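Long-range contacts in hemolysin activator protein CdiB (Acinetobacter baumannii ACICU, PDB 6WIL), which probably exports the toxin CdiA across the outer membrane as the TpsB (Omp85 superfamily) partner in contact-dependent growth inhibition: residues A[34-39]-A[326-331]; A[47-52]-A[97-102]; A[77-82]-A[109-114]; A[119-124]-A[133-138]. All blocks are in the same frame, centred on the assembly; numbering follows the deposited sequence.

Overall arrangement
The chain begins with helix 8-27 and runs into a long linker. Contact 1 joins that linker at 34-39 to the turn that opens barrel strand 329-346, closing a loop in which the other three contacts are nested. The linker segment 47-52 meets the start of helix 97-113 in contact 2. Contact 3 packs helix 77-85 on the far end of the same helix, crossing contact 2 along the chain. Contact 4, the hairpin 119-124/133-138, follows in series; Leu111 and Ile80 pack on it, while Leu100 of contact 2 touches Leu133. Contacts 3 and 4 thus join helices and hairpin of the first POTRA domain, contact 2 adds the linker, and contact 1 ties it to the barrel.

Contact 1: residues A[34-39]-A[326-331]; sequences PYQNTK and SGQHKT
Tyr35 meets Gly327 both through its backbone and through its ring, and the two interactions bring the linker against the turn. The polar one is the hydrogen bond from Tyr35 N to Gly327 O, 3.0 Å long with an N-H...O angle of 155°. The donor stands well above the carbonyl plane and does not lie on a lone pair. The same oxygen receives a CA-H...O contact from Pro34 CA at 3.0 Å.

The ring supplies a CH-pi interaction. Gly327 CA lies 3.5 Å from the centroid of the Tyr35 ring and 14° off its normal, almost over the centre of one face. Tyr35 can do this because chi1 of 59° sets CG between the backbone N and the carbonyl carbon, folding the ring back over the turn. Its hydroxyl is hydrogen-bonded to Asp175 of helix 171-181.

Side-chain contacts complete the interface. Gln328 CG comes 3.2 Å from Tyr35 O, and beyond it the Gln36 and Gln328 side chains pass at a slant with their amide planes inclined, Gln36 OE1 lying 3.0 Å from Gln328 NE2.

Within the turn, Ser326 OG accepts from Gln328 N at 3.0 Å in a nearly straight bond, which defines an ST turn. This is the tight hairpin connection between barrel strands 308-326 and 329-346, with the linker after helix 8-27 lying across it.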
loop_
_atom_site.group_PDB
_atom_site.type_symbol
_atom_site.label_atom_id
_atom_site.label_comp_id
_atom_site.label_asym_id
_atom_site.label_seq_id
_atom_site.Cartn_x
_atom_site.Cartn_y
_atom_site.Cartn_z
ATOM N N PRO A 34 -5.976 10.067 8.310
ATOM C CA PRO A 34 -5.185 11.276 8.055
ATOM C C PRO A 34 -5.606 12.443 8.937
ATOM O O PRO A 34 -6.745 12.525 9.403
ATOM C CB PRO A 34 -5.452 11.572 6.573
ATOM C CG PRO A 34 -6.678 10.788 6.224
ATOM C CD PRO A 34 -6.637 9.573 7.091
ATOM N N TYR A 35 -4.656 13.352 9.165
ATOM C CA TYR A 35 -4.874 14.527 10.000
ATOM C C TYR A 35 -3.803 15.561 9.676
ATOM O O TYR A 35 -2.846 15.284 8.950
ATOM C CB TYR A 35 -4.853 14.166 11.492
ATOM C CG TYR A 35 -3.557 13.531 11.950
ATOM C CD1 TYR A 35 -2.494 14.311 12.391
ATOM C CD2 TYR A 35 -3.395 12.151 11.936
ATOM C CE1 TYR A 35 -1.307 13.736 12.805
ATOM C CE2 TYR A 35 -2.212 11.566 12.349
ATOM C CZ TYR A 35 -1.171 12.362 12.782
ATOM O OH TYR A 35 0.007 11.783 13.189
ATOM N N GLN A 36 -3.974 16.768 10.239
ATOM C CA GLN A 36 -3.004 17.866 10.113
ATOM C C GLN A 36 -2.747 18.434 11.509
ATOM O O GLN A 36 -3.251 19.502 11.866
ATOM C CB GLN A 36 -3.500 18.939 9.147
ATOM C CG GLN A 36 -3.495 18.516 7.694
ATOM C CD GLN A 36 -3.588 19.694 6.747
ATOM O OE1 GLN A 36 -2.594 20.098 6.143
ATOM N NE2 GLN A 36 -4.785 20.254 6.614
ATOM N N ASN A 37 -1.941 17.714 12.292
ATOM C CA ASN A 37 -1.728 18.088 13.687
ATOM C C ASN A 37 -0.866 19.339 13.814
ATOM O O ASN A 37 -1.156 20.214 14.641
ATOM C CB ASN A 37 -1.107 16.914 14.444
ATOM C CG ASN A 37 -0.455 17.333 15.745
ATOM O OD1 ASN A 37 -1.132 17.571 16.747
ATOM N ND2 ASN A 37 0.870 17.417 15.739
ATOM N N THR A 38 0.199 19.447 13.016
ATOM C CA THR A 38 1.061 20.630 13.049
ATOM C C THR A 38 0.363 21.741 12.267
ATOM O O THR A 38 0.695 22.061 11.122
ATOM C CB THR A 38 2.451 20.321 12.501
ATOM O OG1 THR A 38 3.157 21.544 12.251
ATOM C CG2 THR A 38 2.374 19.492 11.218
ATOM N N LYS A 39 -0.637 22.339 12.915
ATOM C CA LYS A 39 -1.454 23.377 12.307
ATOM C C LYS A 39 -0.961 24.735 12.781
ATOM O O LYS A 39 -1.168 25.080 13.957
ATOM C CB LYS A 39 -2.921 23.175 12.685
ATOM C CG LYS A 39 -3.940 23.792 11.741
ATOM C CD LYS A 39 -5.329 23.234 12.031
ATOM C CE LYS A 39 -6.416 23.984 11.278
ATOM N NZ LYS A 39 -6.257 23.886 9.802
ATOM N N SER A 326 3.777 10.745 8.222
ATOM C CA SER A 326 3.153 11.864 8.914
ATOM C C SER A 326 1.651 11.633 8.909
ATOM O O SER A 326 1.162 10.585 8.472
ATOM C CB SER A 326 3.495 13.200 8.252
ATOM O OG SER A 326 2.596 13.464 7.187
ATOM N N GLY A 327 0.914 12.639 9.378
ATOM C CA GLY A 327 -0.534 12.571 9.342
ATOM C C GLY A 327 -1.109 12.506 7.942
ATOM O O GLY A 327 -2.269 12.123 7.780
ATOM N N GLN A 328 -0.322 12.860 6.922
ATOM C CA GLN A 328 -0.824 12.881 5.554
ATOM C C GLN A 328 0.002 12.043 4.583
ATOM O O GLN A 328 -0.288 12.058 3.379
ATOM C CB GLN A 328 -0.908 14.322 5.038
ATOM C CG GLN A 328 -1.658 15.257 5.963
ATOM C CD GLN A 328 -2.349 16.377 5.224
ATOM O OE1 GLN A 328 -3.493 16.235 4.787
ATOM N NE2 GLN A 328 -1.661 17.503 5.077
ATOM N N HIS A 329 1.013 11.313 5.051
ATOM C CA HIS A 329 1.798 10.522 4.115
ATOM C C HIS A 329 2.472 9.365 4.837
ATOM O O HIS A 329 2.678 9.397 6.052
ATOM C CB HIS A 329 2.836 11.385 3.387
ATOM C CG HIS A 329 4.161 11.465 4.082
ATOM N ND1 HIS A 329 4.405 12.335 5.122
ATOM C CD2 HIS A 329 5.319 10.797 3.871
ATOM C CE1 HIS A 329 5.655 12.192 5.528
ATOM N NE2 HIS A 329 6.231 11.266 4.784
ATOM N N LYS A 330 2.818 8.341 4.055
ATOM C CA LYS A 330 3.552 7.180 4.539
ATOM C C LYS A 330 4.441 6.674 3.413
ATOM O O LYS A 330 3.952 6.411 2.312
ATOM C CB LYS A 330 2.592 6.082 5.010
ATOM C CG LYS A 330 3.260 4.870 5.627
ATOM C CD LYS A 330 2.238 4.031 6.385
ATOM C CE LYS A 330 2.782 2.655 6.722
ATOM N NZ LYS A 330 1.819 1.863 7.532
ATOM N N THR A 331 5.741 6.550 3.688
ATOM C CA THR A 331 6.728 6.151 2.694
ATOM C C THR A 331 7.558 4.995 3.232
ATOM O O THR A 331 7.973 5.010 4.395
ATOM C CB THR A 331 7.662 7.319 2.323
ATOM O OG1 THR A 331 6.889 8.428 1.847
ATOM C CG2 THR A 331 8.652 6.897 1.242
#

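Contact 2: residues A[47-52]-A[97-102]; sequences LVVEES and TQSLHN
Glu51 points its carboxylate at the first turn of helix 97-113, where Gln98 and Ser99 offer their backbone N-H groups. The chain is extended beyond CG, which carries the acid across to the helix. Each oxygen has its main partner. OE2 takes Gln98 N at 2.8 Å on its syn lone pair, although the N-H...O angle of 134° is bent. OE1 takes Ser99 N at 2.8 Å, also from the syn side but tilted from the carboxylate plane. Ser99 N also reaches OE2 weakly, and Gly96 N gives OE1 a weak bond. A further bond joins Ser99 OG to OE1 at 2.6 Å from above that plane, and both Ser99 donors arrive from the same face.

The Ser99 hydroxyl links the acid to the backbone of the linker. With chi1 at -58° its OG stands beside the backbone N and anti to the carbonyl carbon, so the hydroxyl lies on the side where its own N-H also meets Glu51. Having given its proton to the acid, OG accepts from Val49 N at 2.7 Å, in a nearly straight bond of 170°. Val49 CG2 lies 3.4 Å from that OG and also packs on Gln98 CG. Leu47 O approaches Ser99 CA at 3.3 Å as a CA-H...O contact, while Gln88 receives the Leu47 and Val48 N-H groups.

A carboxylate accepting N-H groups from the first turn of a helix faces the positive end of the helix dipole and probably gains stability there, and the buried Ser99 hydroxyl is satisfied as both donor and acceptor.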
loop_
_atom_site.group_PDB
_atom_site.type_symbol
_atom_site.label_atom_id
_atom_site.label_comp_id
_atom_site.label_asym_id
_atom_site.label_seq_id
_atom_site.Cartn_x
_atom_site.Cartn_y
_atom_site.Cartn_z
ATOM N N LEU A 47 8.542 37.077 13.201
ATOM C CA LEU A 47 8.526 36.804 14.631
ATOM C C LEU A 47 8.927 38.009 15.466
ATOM O O LEU A 47 8.398 38.190 16.567
ATOM C CB LEU A 47 9.465 35.636 14.956
ATOM C CG LEU A 47 9.294 34.385 14.086
ATOM C CD1 LEU A 47 10.437 33.407 14.316
ATOM C CD2 LEU A 47 7.953 33.724 14.356
ATOM N N VAL A 48 9.835 38.839 14.960
ATOM C CA VAL A 48 10.327 40.007 15.681
ATOM C C VAL A 48 9.501 41.222 15.282
ATOM O O VAL A 48 9.311 41.495 14.092
ATOM C CB VAL A 48 11.819 40.238 15.391
ATOM C CG1 VAL A 48 12.335 41.457 16.145
ATOM C CG2 VAL A 48 12.623 39.002 15.750
ATOM N N VAL A 49 9.008 41.953 16.281
ATOM C CA VAL A 49 8.272 43.193 16.075
ATOM C C VAL A 49 8.944 44.292 16.892
ATOM O O VAL A 49 9.813 44.033 17.724
ATOM C CB VAL A 49 6.781 43.058 16.452
ATOM C CG1 VAL A 49 6.084 42.062 15.536
ATOM C CG2 VAL A 49 6.637 42.630 17.903
ATOM N N GLU A 50 8.533 45.536 16.635
ATOM C CA GLU A 50 9.071 46.691 17.352
ATOM C C GLU A 50 8.315 46.868 18.667
ATOM O O GLU A 50 7.084 46.977 18.669
ATOM C CB GLU A 50 8.966 47.946 16.489
ATOM N N GLU A 51 9.047 46.896 19.783
ATOM C CA GLU A 51 8.452 46.770 21.109
ATOM C C GLU A 51 8.997 47.822 22.063
ATOM O O GLU A 51 10.070 48.394 21.851
ATOM C CB GLU A 51 8.707 45.384 21.689
ATOM C CG GLU A 51 8.734 44.319 20.632
ATOM C CD GLU A 51 8.390 42.966 21.170
ATOM O OE1 GLU A 51 9.187 42.034 20.966
ATOM O OE2 GLU A 51 7.324 42.840 21.802
ATOM N N SER A 52 8.251 48.044 23.150
ATOM C CA SER A 52 8.524 49.165 24.040
ATOM C C SER A 52 9.830 48.919 24.802
ATOM O O SER A 52 10.806 49.634 24.544
ATOM C CB SER A 52 7.321 49.424 24.955
ATOM O OG SER A 52 6.101 49.204 24.266
ATOM N N THR A 97 8.745 41.408 24.764
ATOM C CA THR A 97 7.915 40.302 25.234
ATOM C C THR A 97 7.097 39.679 24.108
ATOM O O THR A 97 6.922 38.456 24.063
ATOM C CB THR A 97 6.989 40.767 26.363
ATOM O OG1 THR A 97 6.015 41.687 25.854
ATOM C CG2 THR A 97 7.787 41.443 27.467
ATOM N N GLN A 98 6.594 40.495 23.180
ATOM C CA GLN A 98 5.741 39.941 22.132
ATOM C C GLN A 98 6.549 39.132 21.120
ATOM O O GLN A 98 6.100 38.071 20.675
ATOM C CB GLN A 98 4.948 41.049 21.439
ATOM C CG GLN A 98 4.061 40.543 20.314
ATOM C CD GLN A 98 3.120 39.439 20.769
ATOM O OE1 GLN A 98 2.508 39.531 21.834
ATOM N NE2 GLN A 98 3.009 38.385 19.968
ATOM N N SER A 99 7.743 39.605 20.740
ATOM C CA SER A 99 8.576 38.823 19.827
ATOM C C SER A 99 9.073 37.550 20.492
ATOM O O SER A 99 9.174 36.503 19.843
ATOM C CB SER A 99 9.772 39.638 19.331
ATOM O OG SER A 99 9.362 40.828 18.685
ATOM N N LEU A 100 9.416 37.628 21.779
ATOM C CA LEU A 100 9.851 36.436 22.497
ATOM C C LEU A 100 8.748 35.385 22.522
ATOM O O LEU A 100 9.015 34.188 22.360
ATOM C CB LEU A 100 10.285 36.810 23.915
ATOM C CG LEU A 100 10.770 35.671 24.815
ATOM C CD1 LEU A 100 11.922 34.923 24.167
ATOM C CD2 LEU A 100 11.175 36.204 26.180
ATOM N N HIS A 101 7.497 35.819 22.699
ATOM C CA HIS A 101 6.375 34.890 22.653
ATOM C C HIS A 101 6.252 34.243 21.278
ATOM O O HIS A 101 5.931 33.054 21.168
ATOM C CB HIS A 101 5.083 35.616 23.025
ATOM C CG HIS A 101 3.884 34.722 23.099
ATOM N ND1 HIS A 101 3.932 33.455 23.640
ATOM C CD2 HIS A 101 2.602 34.915 22.706
ATOM C CE1 HIS A 101 2.732 32.905 23.575
ATOM N NE2 HIS A 101 1.908 33.770 23.013
ATOM N N ASN A 102 6.511 35.012 20.216
ATOM C CA ASN A 102 6.405 34.472 18.865
ATOM C C ASN A 102 7.557 33.524 18.552
ATOM O O ASN A 102 7.358 32.494 17.900
ATOM C CB ASN A 102 6.354 35.611 17.846
ATOM C CG ASN A 102 5.091 36.442 17.966
ATOM O OD1 ASN A 102 4.078 35.978 18.493
ATOM N ND2 ASN A 102 5.141 37.674 17.468
#

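Contact 3: residues A[77-82]-A[109-114]; sequences NFVIKA and NELLKK
Phe78 lays its ring against the bent side chain of Lys114, which runs past it in the opposite direction. The overlap begins with carbon: Lys114 CG stands 4.0 Å from the centroid of the Phe78 ring, a CH-pi contact over one face. It ends with the ammonium group, whose NZ lies 4.1 Å from the centroid and 33° off the normal, an off-centre cation-pi interaction. Bends at chi2 and chi4 of Lys114 bring both parts of the chain onto the ring. For Phe78, a chi1 of 71° places CG between the backbone N and the carbonyl carbon, directing the ring to the neighbouring helix.

The ring edge is used differently. Glu110 O lies in the ring plane, 3.6 Å from Phe78 CE2, while Glu110 CG packs on Ala82 CB at 3.9 Å. On the buried side of the interface, Leu111 CD1 reaches Val79 CG2 at 4.0 Å and Phe78 CZ at 4.3 Å; both Val79 and Leu111 also rest on Ile121 of strand 120-123.

The axes of helix 77-82 and helix 109-113 approach to 9.7 Å with 130° between their N-to-C directions, in the packing of the two helices of the first POTRA domain. No hydrogen bond joins the segments. Cohesion therefore probably rests on apolar burial and van der Waals contact, with an electrostatic attraction between the lysine charge and the aromatic face on the solvent side, where Lys114 is exposed.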
loop_
_atom_site.group_PDB
_atom_site.type_symbol
_atom_site.label_atom_id
_atom_site.label_comp_id
_atom_site.label_asym_id
_atom_site.label_seq_id
_atom_site.Cartn_x
_atom_site.Cartn_y
_atom_site.Cartn_z
ATOM N N ASN A 77 18.485 19.710 18.565
ATOM C CA ASN A 77 19.146 20.899 18.040
ATOM C C ASN A 77 18.439 21.470 16.816
ATOM O O ASN A 77 18.698 22.621 16.452
ATOM C CB ASN A 77 20.611 20.601 17.705
ATOM C CG ASN A 77 20.768 19.491 16.679
ATOM O OD1 ASN A 77 20.342 19.623 15.531
ATOM N ND2 ASN A 77 21.406 18.398 17.085
ATOM N N PHE A 78 17.551 20.702 16.178
ATOM C CA PHE A 78 16.807 21.222 15.036
ATOM C C PHE A 78 15.877 22.363 15.430
ATOM O O PHE A 78 15.466 23.142 14.564
ATOM C CB PHE A 78 16.005 20.101 14.368
ATOM C CG PHE A 78 14.835 19.625 15.178
ATOM C CD1 PHE A 78 15.000 18.656 16.154
ATOM C CD2 PHE A 78 13.564 20.133 14.955
ATOM C CE1 PHE A 78 13.924 18.209 16.902
ATOM C CE2 PHE A 78 12.482 19.697 15.704
ATOM C CZ PHE A 78 12.663 18.732 16.677
ATOM N N VAL A 79 15.526 22.468 16.711
ATOM C CA VAL A 79 14.704 23.581 17.173
ATOM C C VAL A 79 15.483 24.887 17.083
ATOM O O VAL A 79 14.977 25.896 16.578
ATOM C CB VAL A 79 14.204 23.315 18.604
ATOM C CG1 VAL A 79 13.677 24.595 19.234
ATOM C CG2 VAL A 79 13.130 22.230 18.597
ATOM N N ILE A 80 16.726 24.888 17.569
ATOM C CA ILE A 80 17.563 26.079 17.459
ATOM C C ILE A 80 17.966 26.309 16.007
ATOM O O ILE A 80 18.047 27.456 15.546
ATOM C CB ILE A 80 18.789 25.960 18.381
ATOM C CG1 ILE A 80 18.348 25.864 19.842
ATOM C CG2 ILE A 80 19.723 27.149 18.195
ATOM C CD1 ILE A 80 17.579 27.074 20.321
ATOM N N LYS A 81 18.222 25.226 15.266
ATOM C CA LYS A 81 18.511 25.338 13.840
ATOM C C LYS A 81 17.419 26.114 13.115
ATOM O O LYS A 81 17.703 27.027 12.330
ATOM C CB LYS A 81 18.661 23.948 13.220
ATOM C CG LYS A 81 20.085 23.455 13.048
ATOM C CD LYS A 81 20.125 22.384 11.963
ATOM C CE LYS A 81 20.825 21.122 12.429
ATOM N NZ LYS A 81 20.231 19.913 11.791
ATOM N N ALA A 82 16.156 25.761 13.369
ATOM C CA ALA A 82 15.056 26.429 12.684
ATOM C C ALA A 82 14.965 27.897 13.080
ATOM O O ALA A 82 14.663 28.751 12.239
ATOM C CB ALA A 82 13.739 25.709 12.971
ATOM N N ASN A 109 5.965 25.016 17.454
ATOM C CA ASN A 109 5.392 24.458 16.234
ATOM C C ASN A 109 6.387 23.539 15.541
ATOM O O ASN A 109 6.009 22.494 15.002
ATOM C CB ASN A 109 4.951 25.587 15.300
ATOM C CG ASN A 109 4.439 25.076 13.966
ATOM O OD1 ASN A 109 3.301 24.623 13.860
ATOM N ND2 ASN A 109 5.277 25.159 12.937
ATOM N N GLU A 110 7.669 23.908 15.560
ATOM C CA GLU A 110 8.697 23.038 15.000
ATOM C C GLU A 110 8.814 21.748 15.800
ATOM O O GLU A 110 9.099 20.682 15.241
ATOM C CB GLU A 110 10.037 23.772 14.962
ATOM C CG GLU A 110 11.025 23.162 13.998
ATOM C CD GLU A 110 10.443 23.016 12.607
ATOM O OE1 GLU A 110 9.988 24.037 12.044
ATOM O OE2 GLU A 110 10.420 21.879 12.090
ATOM N N LEU A 111 8.601 21.830 17.114
ATOM C CA LEU A 111 8.591 20.633 17.948
ATOM C C LEU A 111 7.454 19.704 17.544
ATOM O O LEU A 111 7.646 18.490 17.399
ATOM C CB LEU A 111 8.473 21.035 19.420
ATOM C CG LEU A 111 8.999 20.066 20.477
ATOM C CD1 LEU A 111 10.480 19.804 20.254
ATOM C CD2 LEU A 111 8.759 20.628 21.873
ATOM N N LEU A 112 6.255 20.263 17.350
ATOM C CA LEU A 112 5.123 19.468 16.890
ATOM C C LEU A 112 5.318 18.983 15.459
ATOM O O LEU A 112 4.805 17.919 15.094
ATOM C CB LEU A 112 3.834 20.282 17.001
ATOM C CG LEU A 112 3.496 20.804 18.398
ATOM C CD1 LEU A 112 2.207 21.616 18.378
ATOM C CD2 LEU A 112 3.393 19.650 19.383
ATOM N N LYS A 113 6.044 19.749 14.638
ATOM C CA LYS A 113 6.323 19.321 13.270
ATOM C C LYS A 113 7.038 17.976 13.248
ATOM O O LYS A 113 6.728 17.113 12.418
ATOM C CB LYS A 113 7.163 20.373 12.549
ATOM C CG LYS A 113 6.417 21.177 11.503
ATOM C CD LYS A 113 7.391 22.025 10.698
ATOM C CE LYS A 113 6.665 22.949 9.736
ATOM N NZ LYS A 113 7.502 24.130 9.392
ATOM N N LYS A 114 7.994 17.779 14.150
ATOM C CA LYS A 114 8.734 16.528 14.221
ATOM C C LYS A 114 8.031 15.468 15.062
ATOM O O LYS A 114 8.538 14.346 15.163
ATOM C CB LYS A 114 10.145 16.780 14.761
ATOM C CG LYS A 114 11.203 16.967 13.676
ATOM C CD LYS A 114 10.869 18.125 12.747
ATOM C CE LYS A 114 11.814 18.169 11.556
ATOM N NZ LYS A 114 13.237 18.213 11.986
#

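Contact 4: residues A[119-124]-A[133-138]; sequences SQIVVS and LNLSIQ
An antiparallel beta hairpin pairs strand 120-123 with the first part of strand 132-149, at one edge of the sheet of the first POTRA domain. Gln120 with Gln138 and Val122 with Ser136 are hydrogen-bonded pairs, alternating with the non-hydrogen-bonded pairs Ile121 with Ile137 and Val123 with Leu135. The central pair is well aligned, both bonds being nearly straight: Val122 N reaches Ser136 O at 2.8 Å, and Ser136 N returns to Val122 O at 2.7 Å and 168°. Ser124 N continues the ladder to Asn134 O at 3.0 Å, almost collinear with the C=O bond.

The alternation separates two faces. Ile121, Val123, Leu135 and Ile137 share the face covered by the helices: Ile121 meets Val79, Leu135 meets Ile80 and Ile137 meets Leu111. This two-helix layer on a sheet is the POTRA architecture, in which strand 59-62 pairs in parallel on the other side of strand 132-149. Across the hairpin on this face, Ile121 CG2 touches Leu135 CD2 at 4.2 Å.

On the opposite face, Gln120 and Gln138 lie side by side and point the same way, their amide planes 80° apart. Val122 straddles two partners: chi1 of -61°, with CG1 beside the backbone N, leaves CG2 between the backbone N and the carbonyl carbon. There Val122 CG2 sits 3.6 Å from Ser136 CB, and Val122 CG1 lies 3.6 Å from Gln138 CD. The Ser136 hydroxyl is hydrogen-bonded to Ile63 O.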
loop_
_atom_site.group_PDB
_atom_site.type_symbol
_atom_site.label_atom_id
_atom_site.label_comp_id
_atom_site.label_asym_id
_atom_site.label_seq_id
_atom_site.Cartn_x
_atom_site.Cartn_y
_atom_site.Cartn_z
ATOM N N SER A 119 6.043 17.295 24.443
ATOM C CA SER A 119 7.172 18.112 24.847
ATOM C C SER A 119 6.817 19.589 24.711
ATOM O O SER A 119 5.885 19.963 23.995
ATOM C CB SER A 119 8.411 17.775 24.016
ATOM O OG SER A 119 8.960 16.533 24.418
ATOM N N GLN A 120 7.564 20.431 25.426
ATOM C CA GLN A 120 7.257 21.855 25.498
ATOM C C GLN A 120 8.541 22.667 25.535
ATOM O O GLN A 120 9.440 22.383 26.332
ATOM C CB GLN A 120 6.402 22.176 26.730
ATOM C CG GLN A 120 6.053 23.650 26.883
ATOM C CD GLN A 120 5.077 24.138 25.826
ATOM O OE1 GLN A 120 4.005 23.561 25.639
ATOM N NE2 GLN A 120 5.446 25.209 25.129
ATOM N N ILE A 121 8.619 23.674 24.672
ATOM C CA ILE A 121 9.724 24.625 24.698
ATOM C C ILE A 121 9.472 25.630 25.812
ATOM O O ILE A 121 8.407 26.254 25.873
ATOM C CB ILE A 121 9.873 25.328 23.338
ATOM C CG1 ILE A 121 10.211 24.317 22.241
ATOM C CG2 ILE A 121 10.945 26.404 23.406
ATOM C CD1 ILE A 121 11.577 23.684 22.397
ATOM N N VAL A 122 10.445 25.780 26.706
ATOM C CA VAL A 122 10.390 26.807 27.736
ATOM C C VAL A 122 11.597 27.718 27.570
ATOM O O VAL A 122 12.573 27.388 26.890
ATOM C CB VAL A 122 10.342 26.218 29.162
ATOM C CG1 VAL A 122 9.106 25.353 29.334
ATOM C CG2 VAL A 122 11.600 25.424 29.452
ATOM N N VAL A 123 11.516 28.884 28.200
ATOM C CA VAL A 123 12.576 29.880 28.146
ATOM C C VAL A 123 13.148 30.052 29.545
ATOM O O VAL A 123 12.406 30.055 30.534
ATOM C CB VAL A 123 12.064 31.220 27.577
ATOM C CG1 VAL A 123 10.784 31.648 28.277
ATOM C CG2 VAL A 123 13.132 32.301 27.690
ATOM N N SER A 124 14.473 30.163 29.626
ATOM C CA SER A 124 15.165 30.491 30.866
ATOM C C SER A 124 15.567 31.962 30.830
ATOM O O SER A 124 16.717 32.284 30.502
ATOM C CB SER A 124 16.387 29.589 31.048
ATOM O OG SER A 124 16.099 28.261 30.640
ATOM N N LEU A 133 19.616 34.523 24.734
ATOM C CA LEU A 133 18.333 33.833 24.670
ATOM C C LEU A 133 18.588 32.345 24.865
ATOM O O LEU A 133 19.135 31.680 23.981
ATOM C CB LEU A 133 17.631 34.099 23.344
ATOM C CG LEU A 133 16.290 33.370 23.228
ATOM C CD1 LEU A 133 15.358 33.807 24.342
ATOM C CD2 LEU A 133 15.656 33.601 21.870
ATOM N N ASN A 134 18.205 31.823 26.025
ATOM C CA ASN A 134 18.463 30.435 26.380
ATOM C C ASN A 134 17.140 29.682 26.420
ATOM O O ASN A 134 16.295 29.939 27.285
ATOM C CB ASN A 134 19.202 30.345 27.712
ATOM C CG ASN A 134 20.665 30.717 27.584
ATOM O OD1 ASN A 134 21.217 30.728 26.483
ATOM N ND2 ASN A 134 21.306 31.007 28.707
ATOM N N LEU A 135 16.967 28.760 25.482
ATOM C CA LEU A 135 15.773 27.936 25.404
ATOM C C LEU A 135 16.014 26.599 26.088
ATOM O O LEU A 135 17.144 26.107 26.159
ATOM C CB LEU A 135 15.360 27.701 23.953
ATOM C CG LEU A 135 14.794 28.912 23.218
ATOM C CD1 LEU A 135 14.342 28.501 21.830
ATOM C CD2 LEU A 135 13.646 29.519 24.006
ATOM N N SER A 136 14.937 26.018 26.601
ATOM C CA SER A 136 15.007 24.694 27.196
ATOM C C SER A 136 13.821 23.873 26.733
ATOM O O SER A 136 12.807 24.408 26.282
ATOM C CB SER A 136 15.024 24.745 28.723
ATOM O OG SER A 136 16.341 24.936 29.186
ATOM N N ILE A 137 13.942 22.559 26.873
ATOM C CA ILE A 137 12.910 21.644 26.405
ATOM C C ILE A 137 12.428 20.793 27.572
ATOM O O ILE A 137 13.216 20.092 28.221
ATOM C CB ILE A 137 13.397 20.769 25.239
ATOM C CG1 ILE A 137 12.272 19.831 24.792
ATOM C CG2 ILE A 137 14.640 19.976 25.616
ATOM C CD1 ILE A 137 12.465 19.228 23.436
ATOM N N GLN A 138 11.130 20.858 27.837
ATOM C CA GLN A 138 10.489 19.923 28.756
ATOM C C GLN A 138 10.203 18.643 27.988
ATOM O O GLN A 138 9.175 18.503 27.325
ATOM C CB GLN A 138 9.219 20.522 29.339
ATOM C CG GLN A 138 9.450 21.280 30.621
ATOM C CD GLN A 138 8.339 22.263 30.912
ATOM O OE1 GLN A 138 7.352 22.335 30.178
ATOM N NE2 GLN A 138 8.497 23.037 31.980
#